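Local coordinates for penicillin-binding protein activator LpoB (Salmonella enterica subsp. enterica serovar Typhimurium, PDB 4Q6V) that probably regulates peptidoglycan synthesis, being the C-terminal domain of an outer-membrane lipoprotein thought to activate penicillin-binding protein 1B, at residues T59-V63 against Q64-M68; P9-S12 against K13-A17; N33-N36 against G37-A41. All blocks are in the same frame, centred on the assembly; numbering follows the deposited sequence.

Contact 1: residues T59-V63 against Q64-M68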
ATOM      1  N   THR A  59       3.139   3.081  12.240  1.00 22.73           N
ATOM      2  CA  THR A  59       2.788   1.756  12.716  1.00 22.48           C
ATOM      3  C   THR A  59       1.993   1.098  11.638  1.00 21.10           C
ATOM      4  O   THR A  59       0.926   1.583  11.279  1.00 20.31           O
ATOM      5  CB  THR A  59       1.898   1.840  13.969  1.00 23.60           C
ATOM      6  OG1 THR A  59       2.666   2.435  14.993  1.00 27.68           O
ATOM      7  CG2 THR A  59       1.481   0.451  14.434  1.00 23.19           C
ATOM      8  N   LEU A  60       2.530   0.004  11.112  1.00 21.17           N
ATOM      9  CA  LEU A  60       1.882  -0.794  10.094  1.00 22.42           C
ATOM     10  C   LEU A  60       0.935  -1.842  10.670  1.00 21.79           C
ATOM     11  O   LEU A  60       1.237  -2.521  11.670  1.00 21.75           O
ATOM     12  CB  LEU A  60       2.905  -1.433   9.150  1.00 23.89           C
ATOM     13  CG  LEU A  60       3.937  -0.532   8.481  1.00 24.86           C
ATOM     14  CD1 LEU A  60       4.805  -1.360   7.556  1.00 25.28           C
ATOM     15  CD2 LEU A  60       3.287   0.618   7.735  1.00 23.50           C
ATOM     16  N   VAL A  61      -0.224  -1.982  10.030  1.00 22.14           N
ATOM     17  CA  VAL A  61      -1.113  -3.109  10.352  1.00 19.87           C
ATOM     18  C   VAL A  61      -0.386  -4.340   9.900  1.00 21.41           C
ATOM     19  O   VAL A  61       0.180  -4.336   8.805  1.00 21.37           O
ATOM     20  CB  VAL A  61      -2.477  -2.953   9.689  1.00 20.02           C
ATOM     21  CG1 VAL A  61      -3.410  -4.046  10.130  1.00 21.11           C
ATOM     22  CG2 VAL A  61      -3.084  -1.578  10.029  1.00 19.28           C
ATOM     23  N   SER A  62      -0.392  -5.366  10.755  1.00 20.71           N
ATOM     24  CA  SER A  62       0.349  -6.602  10.493  1.00 20.37           C
ATOM     25  C   SER A  62      -0.469  -7.610   9.672  1.00 19.39           C
ATOM     26  O   SER A  62      -1.689  -7.608   9.668  1.00 18.70           O
ATOM     27  CB  SER A  62       0.759  -7.233  11.820  1.00 20.17           C
ATOM     28  OG  SER A  62      -0.341  -7.953  12.359  1.00 22.56           O
ATOM     29  N   VAL A  63       0.225  -8.559   9.053  1.00 20.02           N
ATOM     30  CA  VAL A  63      -0.382  -9.582   8.228  1.00 22.09           C
ATOM     31  C   VAL A  63      -1.485 -10.321   9.012  1.00 20.30           C
ATOM     32  O   VAL A  63      -2.571 -10.559   8.480  1.00 16.84           O
ATOM     33  CB  VAL A  63       0.685 -10.580   7.688  1.00 25.89           C
ATOM     34  CG1 VAL A  63       0.060 -11.713   6.921  1.00 27.20           C
ATOM     35  CG2 VAL A  63       1.728  -9.862   6.817  1.00 28.76           C
ATOM     36  N   GLN A  64      -1.210 -10.657  10.271  1.00 20.65           N
ATOM     37  CA  GLN A  64      -2.073 -11.496  11.071  1.00 23.48           C
ATOM     38  C   GLN A  64      -3.311 -10.738  11.467  1.00 22.20           C
ATOM     39  O   GLN A  64      -4.425 -11.236  11.327  1.00 21.55           O
ATOM     40  CB  GLN A  64      -1.358 -12.093  12.282  1.00 28.62           C
ATOM     41  CG  GLN A  64      -0.463 -13.301  11.925  1.00 32.75           C
ATOM     42  CD  GLN A  64      -0.222 -14.193  13.136  1.00 41.74           C
ATOM     43  OE1 GLN A  64      -1.143 -14.415  13.939  1.00 50.01           O
ATOM     44  NE2 GLN A  64       1.007 -14.704  13.287  1.00 44.70           N
ATOM     45  N   GLN A  65      -3.120  -9.485  11.886  1.00 24.06           N
ATOM     46  CA  GLN A  65      -4.231  -8.564  12.076  1.00 20.55           C
ATOM     47  C   GLN A  65      -5.182  -8.478  10.899  1.00 18.22           C
ATOM     48  O   GLN A  65      -6.417  -8.485  11.061  1.00 18.86           O
ATOM     49  CB  GLN A  65      -3.755  -7.179  12.482  1.00 21.14           C
ATOM     50  CG  GLN A  65      -3.075  -7.124  13.840  1.00 20.55           C
ATOM     51  CD  GLN A  65      -2.527  -5.775  14.115  1.00 21.78           C
ATOM     52  OE1 GLN A  65      -3.225  -4.783  13.908  1.00 21.50           O
ATOM     53  NE2 GLN A  65      -1.265  -5.692  14.536  1.00 25.47           N
ATOM     54  N   LEU A  66      -4.623  -8.396   9.706  1.00 17.58           N
ATOM     55  CA  LEU A  66      -5.441  -8.315   8.511  1.00 18.64           C
ATOM     56  C   LEU A  66      -6.210  -9.574   8.273  1.00 19.15           C
ATOM     57  O   LEU A  66      -7.433  -9.489   8.005  1.00 19.94           O
ATOM     58  CB  LEU A  66      -4.617  -7.995   7.253  1.00 22.21           C
ATOM     59  CG  LEU A  66      -4.020  -6.589   7.229  1.00 24.93           C
ATOM     60  CD1 LEU A  66      -2.970  -6.443   6.133  1.00 26.06           C
ATOM     61  CD2 LEU A  66      -5.131  -5.551   7.119  1.00 28.65           C
ATOM     62  N   SER A  67      -5.511 -10.716   8.369  1.00 20.74           N
ATOM     63  CA  SER A  67      -6.157 -12.014   8.277  1.00 20.12           C
ATOM     64  C   SER A  67      -7.369 -12.089   9.229  1.00 18.96           C
ATOM     65  O   SER A  67      -8.504 -12.356   8.816  1.00 19.02           O
ATOM     66  CB  SER A  67      -5.139 -13.140   8.536  1.00 22.58           C
ATOM     67  OG  SER A  67      -5.563 -14.346   7.981  1.00 22.63           O
HETATM   68  N   MSE A  68      -7.122 -11.797  10.502  1.00 17.72           N
HETATM   69  CA  MSE A  68      -8.197 -11.779  11.498  1.00 18.66           C
HETATM   70  C   MSE A  68      -9.334 -10.857  11.136  1.00 17.73           C
HETATM   71  O   MSE A  68     -10.507 -11.232  11.282  1.00 19.55           O
HETATM   72  CB  MSE A  68      -7.668 -11.287  12.837  1.00 23.79           C
HETATM   73  CG  MSE A  68      -6.451 -12.026  13.348  1.00 30.90           C
HETATM   74 SE   MSE A  68      -6.952 -13.890  13.690  1.00 46.76          SE
HETATM   75  CE  MSE A  68      -5.227 -14.660  13.078  1.00 45.96           C
TER
HETATM   76  O   HOH W   1      -0.368  -3.005  14.161  1.00 22.54           O
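Ser62 and Gln65 meet through the serine hydroxyl, which caps the first turn of helix 63-72. Ser62 OG accepts from Gln65 N at 3.2 Å over an almost straight N-H path of 165°. With chi1 at 81° the hydroxyl sits between the backbone N and the carbonyl carbon of its own residue, and from there it faces the amide of Gln65. A small residue with a short acceptor suits this N-cap position well. The extended stem of Gln65 runs alongside the same oxygen, its CG lying 3.2 Å from Ser62 OG. Behind the cap the regular helix bonds begin at once: Leu66 N donates to Ser62 O at 3.0 Å, and Ser67 N donates to Val63 O at 2.9 Å.

On the inner side, Val61 and Leu66 cross at about a right angle, Val61 CG1 touching Leu66 CD2 at 3.8 Å. They are the residue before the N-cap and the fourth residue after it, which makes the pair a hydrophobic staple. Both reach further inward, Val61 to Val25 and Val94, Leu66 to Leu27 and Ile90, so the staple joins the helix start to strand 25-35 and helix 84-94.

On the outer side a water spans the turn, donating to Leu60 O at 3.0 Å and accepting from Gln65 NE2 at 2.9 Å. Farther out, Arg49 NH1 bonds Val61 O, and backbone bonds to Leu26 hold Thr59 and Val61 beside strand 25-35. The cap satisfies an amide that has no helical carbonyl before it, while the staple supplies apolar cover on the other side. Together they mark the start of helix 63-72 and tie its first turn to the residues just before it.

Contact 2: residues P9-S12 against K13-A17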
ATOM      1  N   PRO A   9      11.790   7.400  -3.300  1.00 27.37           N
ATOM      2  CA  PRO A   9      11.415   8.758  -3.620  1.00 27.68           C
ATOM      3  C   PRO A   9       9.916   9.023  -3.458  1.00 27.49           C
ATOM      4  O   PRO A   9       9.546  10.140  -3.145  1.00 27.23           O
ATOM      5  CB  PRO A   9      11.830   8.912  -5.085  1.00 28.17           C
ATOM      6  CG  PRO A   9      12.263   7.587  -5.576  1.00 28.41           C
ATOM      7  CD  PRO A   9      12.607   6.787  -4.365  1.00 29.93           C
ATOM      8  N   LEU A  10       9.084   8.003  -3.713  1.00 28.50           N
ATOM      9  CA  LEU A  10       7.619   8.165  -3.667  1.00 26.02           C
ATOM     10  C   LEU A  10       7.197   8.223  -2.198  1.00 23.85           C
ATOM     11  O   LEU A  10       6.376   9.045  -1.802  1.00 27.06           O
ATOM     12  CB  LEU A  10       6.944   7.010  -4.363  1.00 26.71           C
ATOM     13  CG  LEU A  10       7.024   6.931  -5.889  1.00 26.12           C
ATOM     14  CD1 LEU A  10       6.361   5.689  -6.444  1.00 25.18           C
ATOM     15  CD2 LEU A  10       6.360   8.162  -6.471  1.00 27.90           C
ATOM     16  N   VAL A  11       7.784   7.368  -1.373  1.00 24.23           N
ATOM     17  CA  VAL A  11       7.505   7.431   0.078  1.00 25.08           C
ATOM     18  C   VAL A  11       7.920   8.766   0.678  1.00 27.25           C
ATOM     19  O   VAL A  11       7.254   9.338   1.525  1.00 25.06           O
ATOM     20  CB  VAL A  11       8.168   6.287   0.832  1.00 24.18           C
ATOM     21  CG1 VAL A  11       8.168   6.565   2.324  1.00 26.55           C
ATOM     22  CG2 VAL A  11       7.446   4.988   0.509  1.00 25.28           C
ATOM     23  N   SER A  12       9.053   9.270   0.224  1.00 28.64           N
ATOM     24  CA  SER A  12       9.582  10.542   0.675  1.00 27.53           C
ATOM     25  C   SER A  12       8.667  11.679   0.293  1.00 26.22           C
ATOM     26  O   SER A  12       8.423  12.515   1.146  1.00 25.06           O
ATOM     27  CB  SER A  12      10.986  10.748   0.063  1.00 28.44           C
ATOM     28  OG  SER A  12      11.501  11.983   0.475  1.00 32.78           O
ATOM     29  N   LYS A  13       8.131  11.668  -0.927  1.00 26.58           N
ATOM     30  CA  LYS A  13       7.193  12.657  -1.388  1.00 26.94           C
ATOM     31  C   LYS A  13       5.819  12.532  -0.716  1.00 29.26           C
ATOM     32  O   LYS A  13       5.094  13.522  -0.545  1.00 23.38           O
ATOM     33  CB  LYS A  13       6.954  12.528  -2.871  1.00 31.69           C
ATOM     34  CG  LYS A  13       8.170  12.796  -3.738  1.00 36.32           C
ATOM     35  CD  LYS A  13       8.019  12.332  -5.194  1.00 40.89           C
ATOM     36  CE  LYS A  13       6.676  12.766  -5.773  1.00 47.02           C
ATOM     37  NZ  LYS A  13       6.434  12.235  -7.145  1.00 53.11           N
HETATM   38  N   MSE A  14       5.454  11.305  -0.341  1.00 25.49           N
HETATM   39  CA  MSE A  14       4.166  11.100   0.351  1.00 26.54           C
HETATM   40  C   MSE A  14       4.254  11.655   1.756  1.00 26.30           C
HETATM   41  O   MSE A  14       3.296  12.196   2.272  1.00 25.15           O
HETATM   42  CB  MSE A  14       3.844   9.621   0.419  1.00 26.98           C
HETATM   43  CG  MSE A  14       2.475   9.347   1.037  1.00 25.19           C
HETATM   44 SE   MSE A  14       2.402   7.426   1.406  1.00 29.41          SE
HETATM   45  CE  MSE A  14       3.310   7.433   3.131  1.00 27.02           C
ATOM     46  N   LEU A  15       5.434  11.566   2.366  1.00 29.31           N
ATOM     47  CA  LEU A  15       5.659  12.030   3.719  1.00 29.99           C
ATOM     48  C   LEU A  15       5.730  13.544   3.818  1.00 30.73           C
ATOM     49  O   LEU A  15       5.553  14.087   4.907  1.00 33.73           O
ATOM     50  CB  LEU A  15       6.927  11.425   4.284  1.00 32.25           C
ATOM     51  CG  LEU A  15       6.822   9.947   4.660  1.00 33.11           C
ATOM     52  CD1 LEU A  15       8.174   9.410   5.122  1.00 33.15           C
ATOM     53  CD2 LEU A  15       5.803   9.770   5.760  1.00 34.61           C
ATOM     54  N   GLN A  16       5.935  14.210   2.689  1.00 31.61           N
ATOM     55  CA  GLN A  16       6.015  15.681   2.630  1.00 34.42           C
ATOM     56  C   GLN A  16       4.672  16.320   2.339  1.00 34.95           C
ATOM     57  O   GLN A  16       4.502  17.546   2.454  1.00 42.41           O
ATOM     58  CB  GLN A  16       7.031  16.087   1.573  1.00 37.31           C
ATOM     59  CG  GLN A  16       8.450  15.560   1.781  1.00 39.49           C
ATOM     60  CD  GLN A  16       9.388  15.880   0.595  1.00 44.63           C
ATOM     61  OE1 GLN A  16       9.091  16.744  -0.245  1.00 48.84           O
ATOM     62  NE2 GLN A  16      10.523  15.183   0.499  1.00 41.43           N
ATOM     63  N   ALA A  17       3.696  15.500   1.948  1.00 34.24           N
ATOM     64  CA  ALA A  17       2.388  16.008   1.568  1.00 30.60           C
ATOM     65  C   ALA A  17       1.562  16.357   2.789  1.00 30.04           C
ATOM     66  O   ALA A  17       1.568  15.614   3.780  1.00 22.74           O
ATOM     67  CB  ALA A  17       1.662  14.984   0.724  1.00 30.72           C
TER
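Lys13 carries its CG anti to the carbonyl carbon (chi1 -64°), which lays the stem back over Pro9, with Lys13 CG 3.0 Å from Pro9 O. A bend at chi3 (46°) then carries the ammonium group past Leu10, where Lys13 NZ passes 4.1 Å from Leu10 CD2. The long chain thus covers a carbonyl with methylenes while its charge stays at the exposed surface.

Val11 and Leu15, one turn apart, lie side by side and point the same way, Val11 CG1 meeting Leu15 CD1 at 4.0 Å. This apolar stripe continues inward: Val11 packs on Ala51 and Leu52 of helix 41-54, Leu10 on strand 112-119, and selenomethionine Met14 on Leu52, Phe58 and Trp127.

The backbone ladder is regular at first, with Lys13 N bonded to Pro9 O at 3.0 Å and Met14 N to Leu10 O at 2.8 Å. Leu15 N still reaches Val11 O at 3.0 Å, but Ser12 O receives only weak bonds, from Leu15 N and Gln16 N, both at 3.4 Å. The chemistry is that of an amphipathic helix running out: apolar branches hold its inner side while the carbonyl ladder slackens toward its C-terminal end.

Contact 3: residues N33-N36 against G37-A41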
ATOM      1  N   ASN A  33      -0.159  -6.529  -9.216  1.00 23.82           N
ATOM      2  CA  ASN A  33       0.507  -6.731 -10.510  1.00 24.16           C
ATOM      3  C   ASN A  33      -0.485  -6.680 -11.650  1.00 25.10           C
ATOM      4  O   ASN A  33      -1.320  -7.578 -11.788  1.00 25.24           O
ATOM      5  CB  ASN A  33       1.229  -8.069 -10.521  1.00 21.28           C
ATOM      6  CG  ASN A  33       1.816  -8.436 -11.896  1.00 20.55           C
ATOM      7  OD1 ASN A  33       2.176  -7.560 -12.666  1.00 18.00           O
ATOM      8  ND2 ASN A  33       2.006  -9.740 -12.151  1.00 18.10           N
ATOM      9  N   ARG A  34      -0.379  -5.620 -12.451  1.00 23.29           N
ATOM     10  CA  ARG A  34      -1.179  -5.464 -13.649  1.00 23.73           C
ATOM     11  C   ARG A  34      -0.312  -5.500 -14.918  1.00 20.99           C
ATOM     12  O   ARG A  34      -0.756  -5.077 -15.956  1.00 23.94           O
ATOM     13  CB  ARG A  34      -1.944  -4.139 -13.584  1.00 29.68           C
ATOM     14  CG  ARG A  34      -2.845  -3.972 -12.364  1.00 37.15           C
ATOM     15  CD  ARG A  34      -4.031  -3.054 -12.628  1.00 47.46           C
ATOM     16  NE  ARG A  34      -3.569  -1.705 -13.024  1.00 61.00           N
ATOM     17  CZ  ARG A  34      -3.614  -1.170 -14.262  1.00 66.83           C
ATOM     18  NH1 ARG A  34      -4.132  -1.848 -15.299  1.00 66.61           N
ATOM     19  NH2 ARG A  34      -3.137   0.067 -14.485  1.00 61.48           N
ATOM     20  N   THR A  35       0.921  -5.967 -14.836  1.00 18.95           N
ATOM     21  CA  THR A  35       1.809  -6.079 -16.001  1.00 18.41           C
ATOM     22  C   THR A  35       1.369  -7.265 -16.891  1.00 20.87           C
ATOM     23  O   THR A  35       0.473  -8.064 -16.517  1.00 20.15           O
ATOM     24  CB  THR A  35       3.286  -6.245 -15.614  1.00 16.36           C
ATOM     25  OG1 THR A  35       3.505  -7.597 -15.126  1.00 17.36           O
ATOM     26  CG2 THR A  35       3.683  -5.279 -14.512  1.00 14.88           C
ATOM     27  N   ASN A  36       2.069  -7.402 -18.038  1.00 21.11           N
ATOM     28  CA  ASN A  36       1.855  -8.566 -18.882  1.00 19.97           C
ATOM     29  C   ASN A  36       2.551  -9.864 -18.457  1.00 21.85           C
ATOM     30  O   ASN A  36       2.516 -10.865 -19.156  1.00 23.26           O
ATOM     31  CB  ASN A  36       2.187  -8.229 -20.319  1.00 18.92           C
ATOM     32  CG  ASN A  36       3.670  -8.010 -20.511  1.00 18.85           C
ATOM     33  OD1 ASN A  36       4.285  -7.323 -19.710  1.00 18.51           O
ATOM     34  ND2 ASN A  36       4.248  -8.683 -21.517  1.00 18.88           N
ATOM     35  N   GLY A  37       3.230  -9.845 -17.322  1.00 23.62           N
ATOM     36  CA  GLY A  37       3.997 -10.981 -16.848  1.00 24.10           C
ATOM     37  C   GLY A  37       3.804 -11.219 -15.361  1.00 27.84           C
ATOM     38  O   GLY A  37       3.164 -10.409 -14.685  1.00 26.65           O
ATOM     39  N   SER A  38       4.352 -12.328 -14.861  1.00 28.45           N
ATOM     40  CA  SER A  38       4.363 -12.641 -13.431  1.00 34.66           C
ATOM     41  C   SER A  38       5.395 -11.838 -12.634  1.00 39.57           C
ATOM     42  O   SER A  38       6.542 -11.675 -13.063  1.00 42.44           O
ATOM     43  CB  SER A  38       4.670 -14.131 -13.171  1.00 34.38           C
ATOM     44  OG  SER A  38       3.635 -14.951 -13.675  1.00 31.39           O
ATOM     45  N   LEU A  39       4.965 -11.352 -11.469  1.00 44.04           N
ATOM     46  CA  LEU A  39       5.829 -10.574 -10.582  1.00 44.39           C
ATOM     47  C   LEU A  39       5.613 -11.096  -9.171  1.00 47.39           C
ATOM     48  O   LEU A  39       4.492 -11.534  -8.826  1.00 42.84           O
ATOM     49  CB  LEU A  39       5.505  -9.063 -10.635  1.00 45.16           C
ATOM     50  CG  LEU A  39       6.387  -8.194 -11.530  1.00 45.42           C
ATOM     51  CD1 LEU A  39       6.385  -8.765 -12.937  1.00 52.07           C
ATOM     52  CD2 LEU A  39       5.932  -6.727 -11.550  1.00 43.39           C
ATOM     53  N   ASN A  40       6.698 -11.032  -8.390  1.00 50.88           N
ATOM     54  CA  ASN A  40       6.676 -11.438  -6.981  1.00 52.73           C
ATOM     55  C   ASN A  40       5.994 -10.376  -6.153  1.00 52.02           C
ATOM     56  O   ASN A  40       6.652  -9.406  -5.811  1.00 47.56           O
ATOM     57  CB  ASN A  40       8.076 -11.697  -6.415  1.00 51.48           C
ATOM     58  CG  ASN A  40       8.053 -12.433  -5.084  1.00 49.72           C
ATOM     59  OD1 ASN A  40       7.018 -12.605  -4.452  1.00 48.89           O
ATOM     60  ND2 ASN A  40       9.222 -12.870  -4.646  1.00 55.52           N
ATOM     61  N   ALA A  41       4.718 -10.612  -5.846  1.00 58.99           N
ATOM     62  CA  ALA A  41       3.844  -9.631  -5.198  1.00 58.76           C
ATOM     63  C   ALA A  41       4.335  -9.231  -3.795  1.00 54.68           C
ATOM     64  O   ALA A  41       4.433  -8.044  -3.481  1.00 40.45           O
ATOM     65  CB  ALA A  41       2.412 -10.164  -5.116  1.00 64.21           C
TER
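The flat carboxamide of Asn33 lies beneath Leu39, whose CB stands over one face, 3.9 Å from Asn33 CG, with CD2 over the same face nearer the oxygen. The opposite face is the one from which Thr35 N approaches. It donates to Asn33 OD1 at 3.0 Å from well above the carbonyl plane, 44° out of it, and so closes an Asx turn. The nitrogen end faces the returning chain: Asn33 ND2 donates to Gly37 O at 2.9 Å along a nearly straight path of 173°, and the acceptor lies in the amide plane. The donor likewise lies in the plane of the glycine carbonyl, so two flat groups share one good bond. An asparagine suits the place because a single short amide offers both the acceptor for the turn and the donor for the chain beyond it.

Thr35 adds a second turn of the same kind. Its OG1 sits between the backbone N and the carbonyl carbon (chi1 74°) and accepts from Gly37 N at 3.2 Å, an ST turn. The same oxygen also lies 2.8 Å from Asn33 OD1 and 2.9 Å from Gly37 O. Gly37, lacking a side chain, presents just its backbone to these groups.

The methyls of Leu39 lie against Thr35, CD2 being 4.0 Å from Thr35 CG2, and the leucine also packs on Tyr1 and Val108. Asn36 turns away from the 37-41 segment, and its OD1 accepts from Val108 N. The bonds of the Asn33 amide and the Thr35 hydroxyl to Gly37 hold this bend together from the side chains. They are consistent with a fixed bend where the chain leaves strand 25-35 and runs on to Asn40, the N-cap position of helix 41-54.

How the contacts relate
Along the chain the order is contact 2, contact 3, contact 1, and the three are spread over the domain: centres lie 23 to 24 Å apart, and nearest atoms about 8 Å (contacts 1 and 2), 11 Å (1 and 3) and 13 Å (2 and 3). Strand 25-35, helix 41-54 and strand 59-60 form a beta-alpha-beta crossover between parallel neighbours of the mixed sheet. Contact 3 makes the turn into that helix, and contact 1 leaves the second strand for helix 63-72. Contact 2 closes helix 3-15, which precedes strand 25-35 in the chain. All three thus mark places where a helix starts or ends in this C-terminal domain.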